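Local coordinates for protein maleylacetate reductase (PDB 3HL0) that reduces maleylacetate to 3-oxoadipate with NADH, probably in resorcylate breakdown, as a member of the iron-containing alcohol dehydrogenase family, at residues G20-V25 against A155-G160; E50-R55 against C90-G95; L205-Q210 against I215-T220; R14-A19 against A26-R31. All blocks are in the same frame, centred on the assembly; numbering follows the deposited sequence. Where two conformers were deposited one is given.

Interactions 1, 2 and 4 belong to the NAD-binding domain; interaction 3 belongs to the helical C-terminal part. Interactions 2 and 4 pack helices on the same parallel sheet, with centres 13 Å apart. Interaction 1 joins two loops that follow strands of that sheet. Of the four, it is the one that meets the cofactor directly: Leu157 O lies 3.2 Å from NAD N6A. It touches the other three. Leu157 CD1 meets Leu94 CD1 of interaction 2 at 3.8 Å. Glu156 OE2 lies 3.8 Å from Ala19 CB of interaction 4. Arg218 of interaction 3 reaches the backbone of 155-160, and its side chain is about 7 Å from NAD. The nearest atoms of interactions 2 and 3 are about 12 Å apart.

Interaction 1: residues G20-V25 against A155-G160; sequences GSSADV and AELTLG. With NAD (nicotinamide-adenine-dinucleotide), chain D.
Glu156 and Leu157 make this small surface contact, each against one residue of 20-25. Ala155 comes first; its carbonyl O accepts from Thr158 N and Thr158 OG1, which holds the turn together. Glu156 comes next. Its extended side chain brings the carboxylate alongside the Gly20 backbone, with OE1 3.6 Å from Gly20 CA. This is van der Waals contact. Leu157 then packs its CD1 methyl against Ser22 OG at 3.6 Å. That hydroxyl is hydrogen-bonded to Asp154 OD2, and Asp154 OD1 takes the backbone N of both Gly20 and Glu156, so one carboxylate ties the two segments. On the cofactor side, Leu157 O accepts a weak bond from the adenine amino group, N6A, at 3.2 Å. Gly160 O lies 3.6 Å from NAD N1A. The turn therefore lines the adenine pocket. Segment 20-25 links strand 15-17 to helix 25-31, and 155-160 links strand 150-153 to helix 163-180. Helix 215-234 packs on Ala155 and Glu156, while Leu157 rests on Ile117 of strand 113-118.

Interaction 2: residues E50-R55 against C90-G95; sequences EALASR and CVVSLG
This is apolar helix-on-sheet packing in the core of the nucleotide-binding domain, where helix 46-56 lies against the parallel sheet. Leu52 is the single side chain that the helix segment sends to strand 90-95. It touches with one methyl: Leu52 CD2 sits 3.9 Å from Val92 CG1. The same methyl is 4.5 Å from Leu94 CD2, a looser approach. Val92 and Leu94 are two apart on the strand, so both point to the helix side, and Ser93 between them points the other way. The Leu52 side chain leaves the helix with CG anti to the backbone N (chi1 174°), which carries CD2 to the strand, while CD1 turns toward Val25. The Val92 side chain meets it at a slant. All three residues are buried. Ile117 of strand 113-118 touches each of them and completes the apolar cluster. Leu94 also packs on Thr119, a residue that binds NAD. Strand 90-95 runs between strands 113-118 and 37-40, and Ala53 of the helix rests on strand 60-64.

Interaction 3: residues L205-Q210 against I215-T220; sequences LPVVRQ and IGARET
Ala217 and Arg218 of helix 215-234 meet Val207 and Val208 of helix 188-210. Ala217 CB is wedged beside both valines. It is 3.5 Å from Val207 CG1, a tight contact for Ala217 CB, and 3.8 Å from Val208 CG2. The other Val208 methyl, CG1, lies over the centre of the Arg218 guanidinium, 3.4 Å above its plane. Arg218 reaches this place because its chain bends through the CB-CG bond (chi2 -66°), which brings its end nearer the other helix. Its NE donates to Pro212 O in the connecting loop, NH2 to Leu161 O and weakly to Leu159 O, while NH1 is hydrogen-bonded to Ser166 OG and Tyr121 OH. These bonds fix the rotation of the buried group. Asp214 OD1 accepts from Ala217 N near the start of the second helix. The axes of the two short segments approach to 8.7 Å, with a crossing angle of -140°. Joined by a short loop, they form a helical hairpin within the all-helical C-terminal domain of iron-containing alcohol dehydrogenases.

Interaction 4: residues R14-A19 against A26-R31; sequences RIVFSA and AEEIRR
Arg14 and Glu28 form a two-bond salt bridge, through NE and one terminal nitrogen of the arginine. Arg14 NE donates to Glu28 OE1 at 2.7 Å and Arg14 NH2 to Glu28 OE2 at 2.9 Å. Both bonds are nearly straight, and both oxygens use their syn lone pairs. The two flat groups are almost coplanar, 15° apart. The Arg14 chain is extended from CG to NE; this stretched chain, with CG anti to the backbone N (chi1 173°), carries the guanidinium across to the helix. Glu28 instead bends at chi2 (-63°), turning its carboxylate toward the strand. The contact closes the first strand-to-helix step of the Rossmann-like domain: strand 15-17 is an edge strand of the parallel sheet within this chain, and helix 25-31 follows it. Val16 CG2 touches Glu28 OE2 at 3.6 Å, while Val150 and Ile152 of strand 150-153 also pack on Glu28. Arg31 lies across one face of the Arg14 guanidinium, with its NE 3.2 Å above the centre. Arg31 NE is also 3.3 Å from Arg14 NH1, but both are donors and they do not bond.

Interaction 1: residues G20-V25 against A155-G160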
loop_
_atom_site.group_PDB
_atom_site.type_symbol
_atom_site.label_atom_id
_atom_site.label_comp_id
_atom_site.label_asym_id
_atom_site.label_seq_id
_atom_site.Cartn_x
_atom_site.Cartn_y
_atom_site.Cartn_z
ATOM N N GLY A 20 -15.277 -6.594 -20.634
ATOM C CA GLY A 20 -15.431 -5.386 -21.479
ATOM C C GLY A 20 -16.591 -4.481 -21.113
ATOM O O GLY A 20 -16.815 -3.444 -21.751
ATOM N N SER A 21 -17.326 -4.851 -20.072
ATOM C CA SER A 21 -18.511 -4.087 -19.674
ATOM C C SER A 21 -18.232 -2.636 -19.265
ATOM O O SER A 21 -19.148 -1.816 -19.276
ATOM C CB SER A 21 -19.244 -4.831 -18.540
ATOM O OG SER A 21 -18.386 -4.894 -17.408
ATOM N N SER A 22 -16.991 -2.282 -18.918
ATOM C CA SER A 22 -16.711 -0.894 -18.531
ATOM C C SER A 22 -16.778 0.029 -19.766
ATOM O O SER A 22 -16.837 1.248 -19.626
ATOM C CB SER A 22 -15.379 -0.736 -17.774
ATOM O OG SER A 22 -14.286 -1.353 -18.439
ATOM N N ALA A 23 -16.801 -0.582 -20.954
ATOM C CA ALA A 23 -16.973 0.139 -22.231
ATOM C C ALA A 23 -18.363 0.718 -22.340
ATOM O O ALA A 23 -18.586 1.606 -23.168
ATOM C CB ALA A 23 -16.730 -0.796 -23.405
ATOM N N ASP A 24 -19.291 0.192 -21.538
ATOM C CA ASP A 24 -20.698 0.575 -21.557
ATOM C C ASP A 24 -21.109 1.432 -20.342
ATOM O O ASP A 24 -22.285 1.474 -19.957
ATOM C CB ASP A 24 -21.590 -0.680 -21.629
ATOM C CG ASP A 24 -21.239 -1.621 -22.804
ATOM O OD1 ASP A 24 -21.093 -1.145 -23.961
ATOM O OD2 ASP A 24 -21.124 -2.851 -22.563
ATOM N N VAL A 25 -20.149 2.111 -19.721
ATOM C CA VAL A 25 -20.472 2.966 -18.574
ATOM C C VAL A 25 -21.446 4.084 -18.975
ATOM O O VAL A 25 -22.354 4.433 -18.232
ATOM C CB VAL A 25 -19.201 3.569 -17.944
ATOM C CG1 VAL A 25 -19.550 4.650 -16.907
ATOM C CG2 VAL A 25 -18.377 2.476 -17.288
ATOM N N ALA A 155 -14.068 -8.107 -15.737
ATOM C CA ALA A 155 -12.886 -8.870 -15.289
ATOM C C ALA A 155 -11.609 -8.423 -16.045
ATOM O O ALA A 155 -10.502 -8.624 -15.543
ATOM C CB ALA A 155 -13.109 -10.332 -15.433
ATOM N N GLU A 156 -11.743 -7.779 -17.206
ATOM C CA GLU A 156 -10.529 -7.278 -17.911
ATOM C C GLU A 156 -9.736 -6.285 -17.048
ATOM O O GLU A 156 -8.495 -6.197 -17.174
ATOM C CB GLU A 156 -10.885 -6.694 -19.288
ATOM C CG GLU A 156 -11.394 -7.769 -20.235
ATOM C CD GLU A 156 -11.845 -7.253 -21.616
ATOM O OE1 GLU A 156 -11.884 -6.027 -21.867
ATOM O OE2 GLU A 156 -12.170 -8.118 -22.446
ATOM N N LEU A 157 -10.436 -5.534 -16.183
ATOM C CA LEU A 157 -9.841 -4.512 -15.346
ATOM C C LEU A 157 -9.076 -5.115 -14.149
ATOM O O LEU A 157 -8.349 -4.415 -13.463
ATOM C CB LEU A 157 -10.908 -3.551 -14.841
ATOM C CG LEU A 157 -11.707 -2.898 -15.964
ATOM C CD1 LEU A 157 -12.503 -1.787 -15.319
ATOM C CD2 LEU A 157 -10.815 -2.368 -17.083
ATOM N N THR A 158 -9.242 -6.410 -13.952
ATOM C CA THR A 158 -8.523 -7.123 -12.901
ATOM C C THR A 158 -7.312 -7.888 -13.376
ATOM O O THR A 158 -6.576 -8.434 -12.556
ATOM C CB THR A 158 -9.429 -8.087 -12.116
ATOM O OG1 THR A 158 -9.853 -9.148 -12.956
ATOM C CG2 THR A 158 -10.625 -7.343 -11.478
ATOM N N LEU A 159 -7.065 -7.931 -14.684
ATOM C CA LEU A 159 -5.921 -8.681 -15.189
ATOM C C LEU A 159 -4.643 -8.077 -14.583
ATOM O O LEU A 159 -3.684 -8.822 -14.293
ATOM C CB LEU A 159 -5.832 -8.657 -16.723
ATOM C CG LEU A 159 -6.967 -9.417 -17.468
ATOM C CD1 LEU A 159 -6.995 -9.007 -18.938
ATOM C CD2 LEU A 159 -6.848 -10.906 -17.368
ATOM N N GLY A 160 -4.678 -6.762 -14.360
ATOM C CA GLY A 160 -3.519 -6.037 -13.847
ATOM C C GLY A 160 -3.403 -5.977 -12.339
ATOM O O GLY A 160 -2.495 -5.304 -11.798
HETATM P PA NAD D . -7.461 -0.774 -1.857
HETATM O O1A NAD D . -8.718 -0.254 -2.463
HETATM O O2A NAD D . -6.927 -0.084 -0.660
HETATM O O5B NAD D . -6.391 -0.980 -3.021
HETATM C C5B NAD D . -5.022 -1.198 -2.663
HETATM C C4B NAD D . -4.164 -0.695 -3.815
HETATM O O4B NAD D . -4.362 -1.546 -4.943
HETATM C C3B NAD D . -4.538 0.740 -4.230
HETATM O O3B NAD D . -3.372 1.550 -4.467
HETATM C C2B NAD D . -5.309 0.500 -5.508
HETATM O O2B NAD D . -5.249 1.588 -6.409
HETATM C C1B NAD D . -4.632 -0.750 -6.088
HETATM N N9A NAD D . -5.504 -1.514 -7.013
HETATM C C8A NAD D . -6.795 -1.947 -6.775
HETATM N N7A NAD D . -7.238 -2.616 -7.864
HETATM C C5A NAD D . -6.258 -2.612 -8.821
HETATM C C6A NAD D . -6.193 -3.137 -10.110
HETATM N N6A NAD D . -7.066 -4.054 -10.601
HETATM N N1A NAD D . -5.006 -2.917 -10.810
HETATM C C2A NAD D . -3.950 -2.242 -10.239
HETATM N N3A NAD D . -4.005 -1.733 -8.968
HETATM C C4A NAD D . -5.164 -1.923 -8.271
HETATM O O3 NAD D . -7.655 -2.312 -1.341
HETATM P PN NAD D . -8.997 -3.142 -0.962
HETATM O O1N NAD D . -8.499 -4.307 -0.173
HETATM O O2N NAD D . -9.708 -3.347 -2.223
HETATM O O5D NAD D . -9.843 -2.196 0.012
HETATM C C5D NAD D . -9.505 -2.026 1.386
HETATM C C4D NAD D . -10.391 -0.902 1.927
HETATM O O4D NAD D . -11.744 -1.237 1.657
HETATM C C3D NAD D . -10.260 -0.820 3.442
HETATM O O3D NAD D . -10.431 0.556 3.818
HETATM C C2D NAD D . -11.420 -1.660 3.924
HETATM O O2D NAD D . -11.858 -1.362 5.250
HETATM C C1D NAD D . -12.469 -1.335 2.877
HETATM N N1N NAD D . -13.506 -2.351 2.752
HETATM C C2N NAD D . -14.784 -1.950 2.998
HETATM C C3N NAD D . -15.804 -2.873 2.894
HETATM C C7N NAD D . -17.146 -2.320 3.146
HETATM O O7N NAD D . -18.145 -3.197 2.958
HETATM N N7N NAD D . -17.330 -1.036 3.540
HETATM C C4N NAD D . -15.578 -4.235 2.489
HETATM C C5N NAD D . -14.259 -4.623 2.247
HETATM C C6N NAD D . -13.233 -3.672 2.389
#

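Interaction 2: residues E50-R55 against C90-G95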
loop_
_atom_site.group_PDB
_atom_site.type_symbol
_atom_site.label_atom_id
_atom_site.label_comp_id
_atom_site.label_asym_id
_atom_site.label_seq_id
_atom_site.Cartn_x
_atom_site.Cartn_y
_atom_site.Cartn_z
ATOM N N GLU A 50 -8.546 8.461 -15.804
ATOM C CA GLU A 50 -8.452 9.467 -16.848
ATOM C C GLU A 50 -8.845 8.913 -18.216
ATOM O O GLU A 50 -9.514 9.614 -18.983
ATOM C CB GLU A 50 -7.039 10.056 -16.871
ATOM C CG GLU A 50 -6.801 10.952 -15.682
ATOM C CD GLU A 50 -5.347 11.265 -15.436
ATOM O OE1 GLU A 50 -4.447 10.775 -16.166
ATOM O OE2 GLU A 50 -5.102 12.038 -14.487
ATOM N N ALA A 51 -8.463 7.669 -18.507
ATOM C CA ALA A 51 -8.814 7.081 -19.816
ATOM C C ALA A 51 -10.338 6.881 -19.895
ATOM O O ALA A 51 -10.968 7.196 -20.917
ATOM C CB ALA A 51 -8.080 5.779 -20.058
ATOM N N LEU A 52 -10.937 6.385 -18.809
ATOM C CA LEU A 52 -12.408 6.246 -18.766
ATOM C C LEU A 52 -13.126 7.595 -18.939
ATOM O O LEU A 52 -14.101 7.741 -19.701
ATOM C CB LEU A 52 -12.847 5.589 -17.457
ATOM C CG LEU A 52 -14.368 5.537 -17.248
ATOM C CD1 LEU A 52 -15.063 4.765 -18.369
ATOM C CD2 LEU A 52 -14.614 4.938 -15.853
ATOM N N ALA A 53 -12.674 8.585 -18.186
ATOM C CA ALA A 53 -13.272 9.910 -18.309
ATOM C C ALA A 53 -13.203 10.425 -19.754
ATOM O O ALA A 53 -14.167 10.975 -20.297
ATOM C CB ALA A 53 -12.573 10.874 -17.381
ATOM N N SER A 54 -12.050 10.211 -20.384
ATOM C CA SER A 54 -11.879 10.598 -21.767
ATOM C C SER A 54 -12.915 9.934 -22.698
ATOM O O SER A 54 -13.540 10.597 -23.520
ATOM C CB SER A 54 -10.454 10.246 -22.190
ATOM O OG SER A 54 -10.181 10.847 -23.416
ATOM N N ARG A 55 -13.131 8.639 -22.535
ATOM C CA ARG A 55 -14.065 7.936 -23.409
ATOM C C ARG A 55 -15.507 8.382 -23.156
ATOM O O ARG A 55 -16.330 8.332 -24.054
ATOM C CB ARG A 55 -13.963 6.429 -23.214
ATOM C CG ARG A 55 -12.631 5.831 -23.655
ATOM C CD ARG A 55 -12.725 4.307 -23.535
ATOM N NE ARG A 55 -12.852 3.853 -22.151
ATOM C CZ ARG A 55 -11.815 3.574 -21.357
ATOM N NH1 ARG A 55 -10.573 3.712 -21.816
ATOM N NH2 ARG A 55 -12.026 3.144 -20.111
ATOM N N CYS A 90 -23.408 12.224 -10.369
ATOM C CA CYS A 90 -23.078 10.888 -9.892
ATOM C C CYS A 90 -21.563 10.727 -9.780
ATOM O O CYS A 90 -20.806 11.566 -10.260
ATOM C CB CYS A 90 -23.648 9.811 -10.832
ATOM S SG CYS A 90 -23.152 9.930 -12.571
ATOM N N VAL A 91 -21.143 9.644 -9.135
ATOM C CA VAL A 91 -19.732 9.289 -9.081
ATOM C C VAL A 91 -19.552 7.953 -9.750
ATOM O O VAL A 91 -20.447 7.109 -9.695
ATOM C CB VAL A 91 -19.151 9.253 -7.637
ATOM C CG1 VAL A 91 -19.101 10.686 -7.023
ATOM C CG2 VAL A 91 -19.919 8.266 -6.712
ATOM N N VAL A 92 -18.417 7.792 -10.422
ATOM C CA VAL A 92 -18.054 6.510 -11.013
ATOM C C VAL A 92 -16.772 6.126 -10.284
ATOM O O VAL A 92 -15.753 6.746 -10.471
ATOM C CB VAL A 92 -17.832 6.618 -12.534
ATOM C CG1 VAL A 92 -17.278 5.301 -13.052
ATOM C CG2 VAL A 92 -19.169 6.961 -13.286
ATOM N N SER A 93 -16.860 5.104 -9.442
ATOM C CA SER A 93 -15.741 4.744 -8.580
ATOM C C SER A 93 -14.984 3.616 -9.228
ATOM O O SER A 93 -15.485 2.505 -9.274
ATOM C CB SER A 93 -16.260 4.272 -7.230
ATOM O OG SER A 93 -17.050 5.316 -6.656
ATOM N N LEU A 94 -13.777 3.885 -9.719
ATOM C CA LEU A 94 -12.999 2.863 -10.449
ATOM C C LEU A 94 -11.827 2.437 -9.569
ATOM O O LEU A 94 -10.869 3.219 -9.373
ATOM C CB LEU A 94 -12.500 3.469 -11.760
ATOM C CG LEU A 94 -11.571 2.562 -12.570
ATOM C CD1 LEU A 94 -12.282 1.348 -13.098
ATOM C CD2 LEU A 94 -11.005 3.406 -13.721
ATOM N N GLY A 95 -11.895 1.255 -8.959
ATOM C CA GLY A 95 -10.809 0.852 -8.031
ATOM C C GLY A 95 -11.279 -0.160 -7.024
ATOM O O GLY A 95 -12.343 -0.775 -7.220
#

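Interaction 3: residues L205-Q210 against I215-T220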
loop_
_atom_site.group_PDB
_atom_site.type_symbol
_atom_site.label_atom_id
_atom_site.label_comp_id
_atom_site.label_asym_id
_atom_site.label_seq_id
_atom_site.Cartn_x
_atom_site.Cartn_y
_atom_site.Cartn_z
ATOM N N LEU A 205 -8.521 -18.725 -7.348
ATOM C CA LEU A 205 -7.294 -18.048 -6.871
ATOM C C LEU A 205 -5.990 -18.807 -7.192
ATOM O O LEU A 205 -5.055 -18.138 -7.586
ATOM C CB LEU A 205 -7.395 -17.740 -5.359
ATOM C CG LEU A 205 -8.465 -16.669 -5.082
ATOM C CD1 LEU A 205 -8.734 -16.580 -3.555
ATOM C CD2 LEU A 205 -8.100 -15.265 -5.639
ATOM N N PRO A 206 -5.945 -20.157 -7.066
ATOM C CA PRO A 206 -4.689 -20.862 -7.433
ATOM C C PRO A 206 -4.338 -20.706 -8.904
ATOM O O PRO A 206 -3.130 -20.650 -9.260
ATOM C CB PRO A 206 -5.003 -22.332 -7.127
ATOM C CG PRO A 206 -6.046 -22.237 -6.014
ATOM C CD PRO A 206 -6.921 -21.100 -6.489
ATOM N N VAL A 207 -5.362 -20.628 -9.761
ATOM C CA VAL A 207 -5.159 -20.378 -11.200
ATOM C C VAL A 207 -4.689 -18.978 -11.488
ATOM O O VAL A 207 -3.721 -18.766 -12.258
ATOM C CB VAL A 207 -6.413 -20.712 -12.022
ATOM C CG1 VAL A 207 -6.145 -20.483 -13.557
ATOM C CG2 VAL A 207 -6.786 -22.176 -11.770
ATOM N N VAL A 208 -5.323 -17.996 -10.852
ATOM C CA VAL A 208 -4.888 -16.604 -10.952
ATOM C C VAL A 208 -3.411 -16.424 -10.524
ATOM O O VAL A 208 -2.673 -15.645 -11.153
ATOM C CB VAL A 208 -5.845 -15.654 -10.130
ATOM C CG1 VAL A 208 -5.246 -14.255 -10.031
ATOM C CG2 VAL A 208 -7.197 -15.622 -10.828
ATOM N N ARG A 209 -2.980 -17.164 -9.498
ATOM C CA ARG A 209 -1.612 -17.009 -8.975
ATOM C C ARG A 209 -0.608 -17.363 -10.083
ATOM O O ARG A 209 0.370 -16.613 -10.299
ATOM C CB ARG A 209 -1.385 -17.893 -7.771
ATOM C CG ARG A 209 -0.068 -17.572 -7.101
ATOM C CD ARG A 209 0.293 -18.643 -6.106
ATOM N NE ARG A 209 1.604 -18.303 -5.575
ATOM C CZ ARG A 209 2.279 -19.011 -4.666
ATOM N NH1 ARG A 209 1.777 -20.124 -4.158
ATOM N NH2 ARG A 209 3.476 -18.584 -4.246
ATOM N N GLN A 210 -0.889 -18.455 -10.791
ATOM C CA GLN A 210 0.020 -18.969 -11.831
ATOM C C GLN A 210 -0.156 -18.219 -13.154
ATOM O O GLN A 210 0.789 -18.093 -13.972
ATOM C CB GLN A 210 -0.087 -20.500 -11.953
ATOM C CG GLN A 210 -1.423 -21.060 -12.470
ATOM C CD GLN A 210 -1.677 -22.517 -12.049
ATOM O OE1 GLN A 210 -0.987 -23.049 -11.168
ATOM N NE2 GLN A 210 -2.684 -23.164 -12.674
ATOM N N ILE A 215 -8.162 -14.788 -18.337
ATOM C CA ILE A 215 -9.396 -14.024 -18.184
ATOM C C ILE A 215 -10.468 -14.925 -17.585
ATOM O O ILE A 215 -11.282 -14.427 -16.795
ATOM C CB ILE A 215 -9.870 -13.335 -19.505
ATOM C CG1 ILE A 215 -11.061 -12.389 -19.247
ATOM C CG2 ILE A 215 -10.187 -14.401 -20.533
ATOM C CD1 ILE A 215 -10.780 -11.214 -18.376
ATOM N N GLY A 216 -10.460 -16.218 -17.906
ATOM C CA GLY A 216 -11.457 -17.147 -17.330
ATOM C C GLY A 216 -11.335 -17.236 -15.823
ATOM O O GLY A 216 -12.336 -17.158 -15.095
ATOM N N ALA A 217 -10.104 -17.401 -15.349
ATOM C CA ALA A 217 -9.893 -17.446 -13.893
ATOM C C ALA A 217 -10.243 -16.110 -13.231
ATOM O O ALA A 217 -10.809 -16.089 -12.121
ATOM C CB ALA A 217 -8.455 -17.863 -13.581
ATOM N N ARG A 218 -9.876 -14.992 -13.864
ATOM C CA ARG A 218 -10.253 -13.671 -13.369
ATOM C C ARG A 218 -11.776 -13.496 -13.300
ATOM O O ARG A 218 -12.284 -12.943 -12.337
ATOM C CB ARG A 218 -9.603 -12.526 -14.167
ATOM C CG ARG A 218 -8.069 -12.413 -13.950
ATOM C CD ARG A 218 -7.699 -12.012 -12.521
ATOM N NE ARG A 218 -6.279 -11.631 -12.514
ATOM C CZ ARG A 218 -5.646 -11.090 -11.485
ATOM N NH1 ARG A 218 -6.263 -10.911 -10.311
ATOM N NH2 ARG A 218 -4.377 -10.718 -11.652
ATOM N N GLU A 219 -12.489 -13.980 -14.317
ATOM C CA GLU A 219 -13.944 -13.869 -14.284
ATOM C C GLU A 219 -14.508 -14.622 -13.087
ATOM O O GLU A 219 -15.400 -14.090 -12.375
ATOM C CB GLU A 219 -14.533 -14.407 -15.611
ATOM C CG GLU A 219 -14.261 -13.456 -16.771
ATOM C CD GLU A 219 -14.829 -14.004 -18.070
ATOM O OE1 GLU A 219 -14.960 -15.238 -18.189
ATOM O OE2 GLU A 219 -15.159 -13.200 -18.954
ATOM N N THR A 220 -14.005 -15.825 -12.874
ATOM C CA THR A 220 -14.509 -16.686 -11.823
ATOM C C THR A 220 -14.216 -16.017 -10.476
ATOM O O THR A 220 -15.084 -15.980 -9.596
ATOM C CB THR A 220 -13.880 -18.078 -11.922
ATOM O OG1 THR A 220 -14.310 -18.643 -13.187
ATOM C CG2 THR A 220 -14.369 -18.971 -10.814
#

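Interaction 4: residues R14-A19 against A26-R31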
loop_
_atom_site.group_PDB
_atom_site.type_symbol
_atom_site.label_atom_id
_atom_site.label_comp_id
_atom_site.label_asym_id
_atom_site.label_seq_id
_atom_site.Cartn_x
_atom_site.Cartn_y
_atom_site.Cartn_z
ATOM N N ARG A 14 -28.314 -3.313 -9.160
ATOM C CA ARG A 14 -28.205 -3.488 -10.600
ATOM C C ARG A 14 -26.765 -3.865 -10.875
ATOM O O ARG A 14 -25.878 -3.046 -10.709
ATOM C CB ARG A 14 -28.592 -2.236 -11.395
ATOM C CG ARG A 14 -28.299 -2.420 -12.909
ATOM C CD ARG A 14 -28.984 -1.380 -13.786
ATOM N NE ARG A 14 -28.463 -1.500 -15.141
ATOM C CZ ARG A 14 -28.988 -2.280 -16.088
ATOM N NH1 ARG A 14 -30.080 -3.007 -15.841
ATOM N NH2 ARG A 14 -28.417 -2.323 -17.298
ATOM N N ILE A 15 -26.540 -5.130 -11.212
ATOM C CA ILE A 15 -25.188 -5.673 -11.376
ATOM C C ILE A 15 -24.985 -6.044 -12.822
ATOM O O ILE A 15 -25.721 -6.885 -13.340
ATOM C CB ILE A 15 -25.017 -6.952 -10.502
ATOM C CG1 ILE A 15 -25.511 -6.716 -9.043
ATOM C CG2 ILE A 15 -23.555 -7.465 -10.603
ATOM C CD1 ILE A 15 -24.719 -5.585 -8.260
ATOM N N VAL A 16 -24.022 -5.389 -13.494
ATOM C CA VAL A 16 -23.710 -5.670 -14.907
ATOM C C VAL A 16 -22.403 -6.463 -14.931
ATOM O O VAL A 16 -21.425 -5.998 -14.377
ATOM C CB VAL A 16 -23.514 -4.365 -15.667
ATOM C CG1 VAL A 16 -23.129 -4.668 -17.119
ATOM C CG2 VAL A 16 -24.819 -3.490 -15.615
ATOM N N PHE A 17 -22.391 -7.675 -15.483
ATOM C CA PHE A 17 -21.199 -8.522 -15.379
ATOM C C PHE A 17 -20.820 -9.046 -16.743
ATOM O O PHE A 17 -21.565 -9.834 -17.344
ATOM C CB PHE A 17 -21.472 -9.714 -14.437
ATOM C CG PHE A 17 -20.227 -10.424 -13.970
ATOM C CD1 PHE A 17 -19.843 -10.365 -12.619
ATOM C CD2 PHE A 17 -19.510 -11.214 -14.826
ATOM C CE1 PHE A 17 -18.680 -11.007 -12.171
ATOM C CE2 PHE A 17 -18.347 -11.854 -14.383
ATOM C CZ PHE A 17 -17.962 -11.769 -13.053
ATOM N N SER A 18 -19.662 -8.615 -17.253
ATOM C CA SER A 18 -19.159 -9.185 -18.513
ATOM C C SER A 18 -17.818 -8.546 -18.833
ATOM O O SER A 18 -17.599 -7.342 -18.566
ATOM C CB SER A 18 -20.147 -8.991 -19.663
ATOM O OG SER A 18 -20.241 -7.644 -20.033
ATOM N N ALA A 19 -16.930 -9.378 -19.378
ATOM C CA ALA A 19 -15.649 -8.871 -19.890
ATOM C C ALA A 19 -15.895 -7.754 -20.890
ATOM O O ALA A 19 -16.645 -7.946 -21.863
ATOM C CB ALA A 19 -14.840 -10.012 -20.526
ATOM N N ALA A 26 -21.228 4.654 -20.154
ATOM C CA ALA A 26 -22.131 5.656 -20.688
ATOM C C ALA A 26 -23.601 5.239 -20.646
ATOM O O ALA A 26 -24.437 6.007 -20.199
ATOM C CB ALA A 26 -21.723 6.041 -22.121
ATOM N N GLU A 27 -23.892 4.023 -21.135
ATOM C CA GLU A 27 -25.239 3.419 -21.094
ATOM C C GLU A 27 -25.842 3.482 -19.692
ATOM O O GLU A 27 -26.994 3.871 -19.511
ATOM C CB GLU A 27 -25.186 1.939 -21.518
ATOM C CG GLU A 27 -24.794 1.663 -22.969
ATOM C CD GLU A 27 -25.025 0.203 -23.362
ATOM O OE1 GLU A 27 -25.099 -0.659 -22.455
ATOM O OE2 GLU A 27 -25.135 -0.082 -24.575
ATOM N N GLU A 28 -25.044 3.094 -18.700
ATOM C CA GLU A 28 -25.507 3.023 -17.323
ATOM C C GLU A 28 -25.773 4.399 -16.735
ATOM O O GLU A 28 -26.712 4.584 -15.955
ATOM C CB GLU A 28 -24.507 2.224 -16.469
ATOM C CG GLU A 28 -24.414 0.764 -16.943
ATOM C CD GLU A 28 -25.733 0.019 -16.800
ATOM O OE1 GLU A 28 -26.483 0.256 -15.813
ATOM O OE2 GLU A 28 -26.001 -0.837 -17.668
ATOM N N ILE A 29 -24.938 5.371 -17.090
ATOM C CA ILE A 29 -25.174 6.754 -16.649
ATOM C C ILE A 29 -26.521 7.211 -17.203
ATOM O O ILE A 29 -27.366 7.764 -16.479
ATOM C CB ILE A 29 -24.012 7.711 -17.050
ATOM C CG1 ILE A 29 -22.741 7.349 -16.274
ATOM C CG2 ILE A 29 -24.371 9.236 -16.840
ATOM C CD1 ILE A 29 -21.485 8.075 -16.813
ATOM N N ARG A 30 -26.727 6.963 -18.490
ATOM C CA ARG A 30 -27.964 7.412 -19.140
ATOM C C ARG A 30 -29.201 6.737 -18.547
ATOM O O ARG A 30 -30.244 7.390 -18.361
ATOM C CB ARG A 30 -27.878 7.199 -20.651
ATOM C CG ARG A 30 -26.930 8.174 -21.326
ATOM C CD ARG A 30 -27.069 8.107 -22.828
ATOM N NE ARG A 30 -25.878 8.625 -23.509
ATOM C CZ ARG A 30 -24.926 7.855 -24.043
ATOM N NH1 ARG A 30 -23.868 8.404 -24.639
ATOM N NH2 ARG A 30 -25.031 6.532 -23.986
ATOM N N ARG A 31 -29.057 5.454 -18.203
ATOM C CA ARG A 31 -30.146 4.632 -17.660
ATOM C C ARG A 31 -30.648 5.150 -16.304
ATOM O O ARG A 31 -31.838 5.025 -15.990
ATOM C CB ARG A 31 -29.702 3.174 -17.576
ATOM C CG ARG A 31 -30.784 2.169 -17.215
ATOM C CD ARG A 31 -30.268 0.741 -17.323
ATOM N NE ARG A 31 -31.319 -0.226 -17.006
ATOM C CZ ARG A 31 -32.120 -0.794 -17.903
ATOM N NH1 ARG A 31 -31.993 -0.514 -19.201
ATOM N NH2 ARG A 31 -33.054 -1.649 -17.502
#